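Local coordinates for ALKF (Bacillus cereus, PDB 3ZBO), which is of uncertain function but is related to the HEAT-like repeat DNA glycosylases and has affinity for branched DNA structures, at residues Asp147-Glu160 with Phe180-Lys194. Sequence-based numbering, arbitrary orientation.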
loop_
_atom_site.group_PDB
_atom_site.type_symbol
_atom_site.label_atom_id
_atom_site.label_comp_id
_atom_site.label_asym_id
_atom_site.label_seq_id
_atom_site.Cartn_x
_atom_site.Cartn_y
_atom_site.Cartn_z
ATOM N N ASP A 147 8.417 -15.529 7.994
ATOM C CA ASP A 147 7.363 -16.360 7.564
ATOM C C ASP A 147 6.477 -16.901 8.683
ATOM O O ASP A 147 5.282 -17.157 8.498
ATOM C CB ASP A 147 7.887 -17.510 6.679
ATOM C CG ASP A 147 8.341 -17.040 5.310
ATOM O OD1 ASP A 147 7.953 -15.908 4.900
ATOM O OD2 ASP A 147 8.997 -17.863 4.650
ATOM N N ASN A 148 7.107 -17.143 9.845
ATOM C CA ASN A 148 6.338 -17.643 10.994
ATOM C C ASN A 148 5.326 -16.658 11.587
ATOM O O ASN A 148 4.482 -17.059 12.429
ATOM C CB ASN A 148 7.337 -18.232 12.017
ATOM C CG ASN A 148 7.996 -17.181 12.882
ATOM O OD1 ASN A 148 8.159 -16.030 12.512
ATOM N ND2 ASN A 148 8.377 -17.569 14.091
ATOM N N ALA A 149 5.306 -15.419 11.076
ATOM C CA ALA A 149 4.259 -14.487 11.457
ATOM C C ALA A 149 2.971 -14.815 10.776
ATOM O O ALA A 149 1.947 -14.209 11.161
ATOM C CB ALA A 149 4.752 -13.010 11.159
ATOM N N PHE A 150 2.930 -15.770 9.835
ATOM C CA PHE A 150 1.695 -16.091 9.093
ATOM C C PHE A 150 1.307 -17.513 9.204
ATOM O O PHE A 150 2.180 -18.406 9.274
ATOM C CB PHE A 150 1.923 -15.789 7.583
ATOM C CG PHE A 150 2.497 -14.433 7.356
ATOM C CD1 PHE A 150 1.661 -13.323 7.276
ATOM C CD2 PHE A 150 3.853 -14.233 7.302
ATOM C CE1 PHE A 150 2.178 -12.001 7.099
ATOM C CE2 PHE A 150 4.379 -13.000 7.103
ATOM C CZ PHE A 150 3.570 -11.832 7.005
ATOM N N SER A 151 0.007 -17.734 9.281
ATOM C CA SER A 151 -0.558 -19.062 9.189
ATOM C C SER A 151 -0.513 -19.510 7.707
ATOM O O SER A 151 -1.092 -18.804 6.826
ATOM C CB SER A 151 -2.031 -19.040 9.649
ATOM O OG SER A 151 -2.678 -20.157 9.141
ATOM N N GLU A 152 0.148 -20.632 7.377
ATOM C CA GLU A 152 0.253 -21.093 5.987
ATOM C C GLU A 152 -1.135 -21.429 5.442
ATOM O O GLU A 152 -1.494 -21.102 4.315
ATOM C CB GLU A 152 1.223 -22.299 5.849
ATOM C CG GLU A 152 1.296 -22.837 4.498
ATOM C CD GLU A 152 2.277 -24.012 4.336
ATOM O OE1 GLU A 152 3.275 -24.061 5.120
ATOM O OE2 GLU A 152 2.019 -24.862 3.470
ATOM N N SER A 153 -2.017 -22.031 6.266
ATOM C CA SER A 153 -3.335 -22.273 5.751
ATOM C C SER A 153 -4.139 -20.966 5.496
ATOM O O SER A 153 -4.896 -20.954 4.542
ATOM C CB SER A 153 -4.141 -23.239 6.752
ATOM O OG SER A 153 -4.272 -22.598 7.959
ATOM N N LYS A 154 -3.954 -19.903 6.285
ATOM C CA LYS A 154 -4.648 -18.655 6.044
ATOM C C LYS A 154 -4.138 -18.086 4.692
ATOM O O LYS A 154 -4.983 -17.664 3.887
ATOM C CB LYS A 154 -4.332 -17.650 7.130
ATOM C CG LYS A 154 -5.180 -16.392 7.021
ATOM C CD LYS A 154 -4.640 -15.377 8.114
ATOM C CE LYS A 154 -5.512 -14.256 8.329
ATOM N NZ LYS A 154 -4.788 -13.453 9.397
ATOM N N ILE A 155 -2.799 -18.059 4.522
ATOM C CA ILE A 155 -2.310 -17.514 3.211
ATOM C C ILE A 155 -2.785 -18.353 2.048
ATOM O O ILE A 155 -3.165 -17.856 0.998
ATOM C CB ILE A 155 -0.756 -17.416 3.246
ATOM C CG1 ILE A 155 -0.260 -16.515 4.356
ATOM C CG2 ILE A 155 -0.211 -16.938 1.841
ATOM C CD1 ILE A 155 -0.786 -15.062 4.375
ATOM N N SER A 156 -2.817 -19.709 2.197
ATOM C CA SER A 156 -3.314 -20.519 1.132
ATOM C C SER A 156 -4.777 -20.223 0.791
ATOM O O SER A 156 -5.151 -20.155 -0.398
ATOM C CB SER A 156 -3.091 -21.992 1.586
ATOM O OG SER A 156 -3.539 -22.873 0.585
ATOM N N ASP A 157 -5.591 -20.043 1.839
ATOM C CA ASP A 157 -7.009 -19.759 1.622
ATOM C C ASP A 157 -7.160 -18.368 0.937
ATOM O O ASP A 157 -8.042 -18.190 0.065
ATOM C CB ASP A 157 -7.746 -19.764 2.963
ATOM C CG ASP A 157 -7.960 -21.142 3.538
ATOM O OD1 ASP A 157 -7.791 -22.117 2.833
ATOM O OD2 ASP A 157 -8.384 -21.146 4.728
ATOM N N MET A 158 -6.297 -17.424 1.313
ATOM C CA MET A 158 -6.261 -16.134 0.641
ATOM C C MET A 158 -5.878 -16.263 -0.828
ATOM O O MET A 158 -6.501 -15.567 -1.696
ATOM C CB MET A 158 -5.303 -15.187 1.376
ATOM C CG MET A 158 -5.870 -14.767 2.740
ATOM S SD MET A 158 -4.689 -13.908 3.711
ATOM C CE MET A 158 -4.691 -12.295 2.907
ATOM N N LEU A 159 -4.926 -17.132 -1.169
ATOM C CA LEU A 159 -4.604 -17.308 -2.595
ATOM C C LEU A 159 -5.821 -17.833 -3.369
ATOM O O LEU A 159 -6.069 -17.455 -4.519
ATOM C CB LEU A 159 -3.467 -18.336 -2.777
ATOM C CG LEU A 159 -2.102 -17.825 -2.352
ATOM C CD1 LEU A 159 -1.062 -18.990 -2.340
ATOM C CD2 LEU A 159 -1.617 -16.752 -3.313
ATOM N N GLU A 160 -6.542 -18.812 -2.715
ATOM C CA GLU A 160 -7.738 -19.343 -3.376
ATOM C C GLU A 160 -8.832 -18.300 -3.560
ATOM O O GLU A 160 -9.463 -18.269 -4.621
ATOM C CB GLU A 160 -8.296 -20.500 -2.557
ATOM C CG GLU A 160 -7.484 -21.752 -2.623
ATOM C CD GLU A 160 -7.380 -22.350 -3.997
ATOM O OE1 GLU A 160 -8.372 -22.337 -4.765
ATOM O OE2 GLU A 160 -6.315 -22.878 -4.374
ATOM N N PHE A 180 -0.628 -9.201 -4.173
ATOM C CA PHE A 180 -0.523 -10.282 -3.194
ATOM C C PHE A 180 -0.029 -11.581 -3.896
ATOM O O PHE A 180 0.804 -12.284 -3.309
ATOM C CB PHE A 180 -1.912 -10.408 -2.493
ATOM C CG PHE A 180 -1.972 -11.533 -1.473
ATOM C CD1 PHE A 180 -1.564 -11.286 -0.163
ATOM C CD2 PHE A 180 -2.454 -12.754 -1.859
ATOM C CE1 PHE A 180 -1.651 -12.302 0.808
ATOM C CE2 PHE A 180 -2.547 -13.788 -0.905
ATOM C CZ PHE A 180 -2.133 -13.574 0.459
ATOM N N LEU A 181 -0.563 -11.948 -5.045
ATOM C CA LEU A 181 -0.081 -13.148 -5.767
ATOM C C LEU A 181 1.417 -13.044 -5.993
ATOM O O LEU A 181 2.149 -13.988 -5.724
ATOM C CB LEU A 181 -0.726 -13.306 -7.176
ATOM C CG LEU A 181 -2.235 -13.473 -7.158
ATOM C CD1 LEU A 181 -2.537 -13.827 -8.644
ATOM C CD2 LEU A 181 -2.681 -14.740 -6.236
ATOM N N ASN A 182 1.865 -11.892 -6.517
ATOM C CA ASN A 182 3.301 -11.750 -6.752
ATOM C C ASN A 182 4.114 -11.822 -5.529
ATOM O O ASN A 182 5.146 -12.466 -5.535
ATOM C CB ASN A 182 3.570 -10.343 -7.295
ATOM C CG ASN A 182 3.475 -10.216 -8.729
ATOM O OD1 ASN A 182 4.514 -10.452 -9.419
ATOM N ND2 ASN A 182 2.443 -9.535 -9.191
ATOM N N THR A 183 3.635 -11.253 -4.432
ATOM C CA THR A 183 4.422 -11.133 -3.199
ATOM C C THR A 183 4.474 -12.485 -2.530
ATOM O O THR A 183 5.543 -12.859 -1.997
ATOM C CB THR A 183 3.794 -10.078 -2.269
ATOM O OG1 THR A 183 3.822 -8.823 -2.959
ATOM C CG2 THR A 183 4.725 -9.940 -1.030
ATOM N N VAL A 184 3.355 -13.223 -2.483
ATOM C CA VAL A 184 3.388 -14.604 -1.869
ATOM C C VAL A 184 4.395 -15.430 -2.689
ATOM O O VAL A 184 5.234 -16.133 -2.117
ATOM C CB VAL A 184 1.997 -15.276 -1.863
ATOM C CG1 VAL A 184 2.178 -16.771 -1.408
ATOM C CG2 VAL A 184 1.059 -14.515 -0.857
ATOM N N ALA A 185 4.323 -15.356 -4.025
ATOM C CA ALA A 185 5.230 -16.255 -4.820
ATOM C C ALA A 185 6.678 -15.994 -4.556
ATOM O O ALA A 185 7.491 -16.956 -4.680
ATOM C CB ALA A 185 4.873 -16.081 -6.263
ATOM N N ILE A 186 7.066 -14.754 -4.334
ATOM C CA ILE A 186 8.458 -14.422 -4.115
ATOM C C ILE A 186 8.847 -14.366 -2.668
ATOM O O ILE A 186 9.958 -14.817 -2.297
ATOM C CB ILE A 186 8.742 -13.075 -4.852
ATOM C CG1 ILE A 186 8.565 -13.229 -6.347
ATOM C CG2 ILE A 186 10.184 -12.606 -4.497
ATOM C CD1 ILE A 186 9.322 -14.426 -7.010
ATOM N N SER A 187 8.022 -13.800 -1.786
ATOM C CA SER A 187 8.442 -13.546 -0.418
ATOM C C SER A 187 7.900 -14.524 0.637
ATOM O O SER A 187 8.290 -14.373 1.780
ATOM C CB SER A 187 8.083 -12.119 0.007
ATOM O OG SER A 187 8.751 -11.161 -0.847
ATOM N N TYR A 188 7.057 -15.455 0.252
ATOM C CA TYR A 188 6.522 -16.466 1.184
ATOM C C TYR A 188 6.718 -17.848 0.628
ATOM O O TYR A 188 5.840 -18.483 0.085
ATOM C CB TYR A 188 5.015 -16.149 1.408
ATOM C CG TYR A 188 4.505 -17.063 2.593
ATOM C CD1 TYR A 188 4.933 -16.843 3.862
ATOM C CD2 TYR A 188 3.593 -18.071 2.279
ATOM C CE1 TYR A 188 4.411 -17.714 4.925
ATOM C CE2 TYR A 188 3.029 -18.913 3.255
ATOM C CZ TYR A 188 3.520 -18.726 4.565
ATOM O OH TYR A 188 3.011 -19.574 5.520
ATOM N N VAL A 189 7.969 -18.315 0.783
ATOM C CA VAL A 189 8.348 -19.574 0.124
ATOM C C VAL A 189 7.537 -20.797 0.484
ATOM O O VAL A 189 7.435 -21.715 -0.357
ATOM C CB VAL A 189 9.851 -19.908 0.234
ATOM C CG1 VAL A 189 10.677 -18.833 -0.396
ATOM C CG2 VAL A 189 10.303 -20.158 1.656
ATOM N N PRO A 190 6.906 -20.835 1.678
ATOM C CA PRO A 190 6.042 -22.058 1.846
ATOM C C PRO A 190 4.993 -22.315 0.814
ATOM O O PRO A 190 4.606 -23.463 0.551
ATOM C CB PRO A 190 5.487 -21.868 3.242
ATOM C CG PRO A 190 6.499 -21.032 3.957
ATOM C CD PRO A 190 6.961 -19.989 2.866
ATOM N N LEU A 191 4.502 -21.271 0.142
ATOM C CA LEU A 191 3.508 -21.417 -0.874
ATOM C C LEU A 191 3.990 -20.829 -2.212
ATOM O O LEU A 191 3.166 -20.477 -3.074
ATOM C CB LEU A 191 2.213 -20.656 -0.442
ATOM C CG LEU A 191 1.544 -21.359 0.740
ATOM C CD1 LEU A 191 0.415 -20.527 1.259
ATOM C CD2 LEU A 191 1.075 -22.728 0.388
ATOM N N HIS A 192 5.330 -20.908 -2.413
ATOM C CA HIS A 192 5.850 -20.480 -3.749
ATOM C C HIS A 192 5.181 -21.207 -4.902
ATOM O O HIS A 192 4.674 -20.561 -5.868
ATOM C CB HIS A 192 7.373 -20.718 -3.821
ATOM C CG HIS A 192 7.867 -20.465 -5.190
ATOM N ND1 HIS A 192 8.393 -21.397 -6.074
ATOM C CD2 HIS A 192 7.800 -19.305 -5.857
ATOM C CE1 HIS A 192 8.706 -20.781 -7.227
ATOM N NE2 HIS A 192 8.364 -19.507 -7.092
ATOM N N GLU A 193 5.117 -22.549 -4.846
ATOM C CA GLU A 193 4.594 -23.272 -6.002
ATOM C C GLU A 193 3.121 -23.022 -6.213
ATOM O O GLU A 193 2.710 -22.854 -7.356
ATOM C CB GLU A 193 4.890 -24.779 -5.853
ATOM C CG GLU A 193 6.412 -25.023 -5.675
ATOM C CD GLU A 193 6.985 -24.639 -4.198
ATOM O OE1 GLU A 193 6.223 -24.464 -3.086
ATOM O OE2 GLU A 193 8.278 -24.477 -4.185
ATOM N N LYS A 194 2.326 -22.936 -5.125
ATOM C CA LYS A 194 0.877 -22.722 -5.304
ATOM C C LYS A 194 0.630 -21.332 -5.894
ATOM O O LYS A 194 -0.279 -21.180 -6.674
ATOM C CB LYS A 194 0.167 -22.835 -3.955
ATOM C CG LYS A 194 -1.313 -22.620 -4.022
ATOM C CD LYS A 194 -2.024 -22.814 -2.639
ATOM C CE LYS A 194 -3.503 -22.655 -2.882
ATOM N NZ LYS A 194 -4.148 -23.940 -3.294
HETATM O O HOH W 1 9.774 -16.640 2.398
HETATM O O HOH W 2 4.271 -19.769 7.911
HETATM O O HOH W 3 3.137 -25.519 1.277
#
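Leu-159 fits as a knob into a hole formed by Phe-180, Leu-181, Val-184 and Lys-194: its CD2 lies 3.7 Å from Leu-181 CD2, while CD1 meets Val-184 CG1 and the aliphatic part of Lys-194. One turn back, Ile-155 presents CG2, the branch anti to its backbone N, to Val-184 CG2 at 3.8 Å and to Leu-191 CD1. Met-158 makes an oblique Met-aromatic contact, SD lying 5.2 Å from the Phe-180 ring centroid and 54° off its normal. Tyr-188 is clasped on both faces, Pro-190 CD 3.7 Å above the ring centre and Ile-155 CG1 opposite, offset toward the rim; its OH reaches Glu-152 CA (3.2 Å), near the ring plane.

Polar links rim this apolar centre. Lys-194 turns at its last torsion (chi4 87°) to bring NZ within 2.6 Å of Glu-160 OE2, a salt bridge using the anti lone pair. Water joins Tyr-188 OH to Phe-150 O, another donates to Asp-147 OD2 (2.7 Å) and Ser-187 O, and a third to Glu-152 OE2 and Pro-190 O. Farther out, Lys-235 pairs with Asp-147 OD1, and Trp-135 of helix 128-144 meets Phe-180 edge-to-face.

Helix 152-165 thus packs against helix 171-187, the turn after it and the start of helix 192-202; the first two run roughly antiparallel here (141°), consistent with HEAT-like relatives. Apolar side chains fill the interface, water satisfies the buried Tyr-188 hydroxyl, and the ion pair keeps to the partly exposed margin.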